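Local coordinates for protein arginine--tRNA ligase (Campylobacter jejuni, PDB 3FNR) that catalyses the ATP-dependent attachment of L-arginine to its cognate tRNA, releasing AMP and diphosphate, as a monomeric class I aminoacyl-tRNA synthetase, at residues A[311-316]-A[394-399]. The protein carries 1 engineered substitution. Residues are numbered along the deposited sequence; the frame is centred on the assembly and turned at random. Where two conformers were deposited one is given.
Sequences IFLSKK and RALQKI
Gln397 lies against the backbone of Leu313 to Lys316, where the class I catalytic domain meets the helical DALR anticodon-binding domain. Two type I beta turns meet here, the end of one against the middle of the other: Ile311 to Ser314, following helix 305-311, and Ala395 to Lys398, leading into helix 398-416. Gln397 CB packs 3.3 Å from Leu313 O, and Gln397 CA, also 3.3 Å from that oxygen, makes a bent CA-H...O contact with it. No conventional hydrogen bond crosses the interface. Gln397 CG sits between its own N and carbonyl carbon (chi1 79°), and the opposite bend at chi2 (-76°) carries the amide along the loop backbone, bringing OE1 to 3.5 Å from Lys316 CA. The Lys316 side chain then leads away to a salt bridge with Asp318.

On the buried side, the two leucines meet at an angle, Leu313 CD1 packing 3.8 Å from Leu396 CB while Leu313 CD2 rests at 3.8 Å from Leu396 O. That carbonyl also accepts the backbone N-H of Ile399. Helix 50-65, just after the HIGH motif, receives both residues, Leu313 on Thr58 and Leu396 on Phe55 and Leu62; Met446 touches Leu313 as well. Farther out, Arg394 ends helix 383-393 in a Schellman motif and reaches Glu268 through a salt bridge, a second link to the catalytic domain's sheet. The Ile311 turn is closed by two donors on one face of Ile311 O: Ser314 N at 3.2 Å and Ser314 OG at 2.7 Å, the hydroxyl tilted 22° from the carbonyl plane.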
# COMPACT_ATOMS: atom_id res chain seq x y z
N ILE A 311 -6.80 -8.93 -3.72
CA ILE A 311 -7.29 -9.51 -2.48
C ILE A 311 -7.20 -8.50 -1.35
O ILE A 311 -8.17 -8.30 -0.63
CB ILE A 311 -6.49 -10.78 -2.12
CG1 ILE A 311 -6.80 -11.90 -3.11
CG2 ILE A 311 -6.81 -11.25 -0.71
CD1 ILE A 311 -5.75 -13.01 -3.14
N PHE A 312 -6.05 -7.84 -1.24
CA PHE A 312 -5.79 -6.95 -0.11
C PHE A 312 -6.51 -5.59 -0.18
O PHE A 312 -6.47 -4.81 0.77
CB PHE A 312 -4.29 -6.82 0.16
CG PHE A 312 -3.71 -8.01 0.87
CD1 PHE A 312 -3.61 -8.03 2.25
CD2 PHE A 312 -3.31 -9.14 0.16
CE1 PHE A 312 -3.10 -9.14 2.92
CE2 PHE A 312 -2.80 -10.26 0.82
CZ PHE A 312 -2.69 -10.25 2.20
N LEU A 313 -7.16 -5.34 -1.31
CA LEU A 313 -7.95 -4.13 -1.50
C LEU A 313 -9.45 -4.41 -1.44
O LEU A 313 -10.25 -3.48 -1.40
CB LEU A 313 -7.61 -3.51 -2.85
CG LEU A 313 -7.83 -2.01 -3.02
CD1 LEU A 313 -6.76 -1.23 -2.26
CD2 LEU A 313 -7.83 -1.67 -4.49
N SER A 314 -9.82 -5.68 -1.38
CA SER A 314 -11.16 -6.13 -1.74
C SER A 314 -12.23 -5.95 -0.67
O SER A 314 -13.41 -6.15 -0.94
CB SER A 314 -11.13 -7.60 -2.21
OG SER A 314 -10.77 -8.45 -1.13
N LYS A 315 -11.83 -5.59 0.54
CA LYS A 315 -12.80 -5.32 1.59
C LYS A 315 -12.41 -4.09 2.39
O LYS A 315 -11.21 -3.80 2.54
CB LYS A 315 -13.00 -6.56 2.48
CG LYS A 315 -14.27 -6.57 3.37
CD LYS A 315 -15.60 -6.74 2.60
CE LYS A 315 -16.29 -5.41 2.26
NZ LYS A 315 -16.50 -4.50 3.43
N LYS A 316 -13.42 -3.37 2.88
CA LYS A 316 -13.25 -2.18 3.72
C LYS A 316 -12.13 -2.36 4.76
O LYS A 316 -12.08 -3.39 5.44
CB LYS A 316 -14.57 -1.81 4.41
CG LYS A 316 -14.63 -0.43 5.04
CD LYS A 316 -16.05 -0.10 5.47
CE LYS A 316 -16.22 1.36 5.88
NZ LYS A 316 -15.78 1.62 7.28
N ARG A 394 -12.37 7.28 1.29
CA ARG A 394 -11.25 6.35 1.56
C ARG A 394 -11.68 4.88 1.38
O ARG A 394 -11.07 3.97 1.95
CB ARG A 394 -10.61 6.59 2.95
CG ARG A 394 -10.32 8.05 3.31
CD ARG A 394 -9.23 8.69 2.46
NE ARG A 394 -8.86 10.01 2.97
CZ ARG A 394 -9.26 11.17 2.45
NH1 ARG A 394 -8.86 12.31 3.01
NH2 ARG A 394 -10.02 11.20 1.36
N ALA A 395 -12.71 4.67 0.56
CA ALA A 395 -13.27 3.35 0.33
C ALA A 395 -12.71 2.73 -0.95
O ALA A 395 -13.37 2.69 -1.99
CB ALA A 395 -14.80 3.43 0.27
N LEU A 396 -11.48 2.24 -0.87
CA LEU A 396 -10.79 1.75 -2.07
C LEU A 396 -11.36 0.44 -2.63
O LEU A 396 -11.14 0.13 -3.80
CB LEU A 396 -9.28 1.63 -1.83
CG LEU A 396 -8.56 2.91 -1.39
CD1 LEU A 396 -7.06 2.70 -1.26
CD2 LEU A 396 -8.84 4.07 -2.32
N GLN A 397 -12.11 -0.30 -1.82
CA GLN A 397 -12.77 -1.52 -2.26
C GLN A 397 -13.87 -1.30 -3.29
O GLN A 397 -14.30 -2.24 -3.95
CB GLN A 397 -13.31 -2.34 -1.07
CG GLN A 397 -14.63 -1.84 -0.46
CD GLN A 397 -14.45 -0.61 0.42
OE1 GLN A 397 -13.34 -0.26 0.82
NE2 GLN A 397 -15.56 0.05 0.72
N LYS A 398 -14.31 -0.05 -3.45
CA LYS A 398 -15.21 0.35 -4.53
C LYS A 398 -14.57 0.16 -5.91
O LYS A 398 -15.27 -0.03 -6.91
CB LYS A 398 -15.66 1.81 -4.37
CG LYS A 398 -16.45 2.14 -3.10
CD LYS A 398 -17.96 2.08 -3.31
CE LYS A 398 -18.73 2.60 -2.10
NZ LYS A 398 -18.51 4.06 -1.85
N ILE A 399 -13.24 0.22 -5.98
CA ILE A 399 -12.55 -0.02 -7.25
C ILE A 399 -12.66 -1.49 -7.74
O ILE A 399 -13.14 -1.71 -8.86
CB ILE A 399 -11.08 0.53 -7.27
CG1 ILE A 399 -11.03 2.02 -6.89
CG2 ILE A 399 -10.45 0.35 -8.65
CD1 ILE A 399 -9.58 2.57 -6.73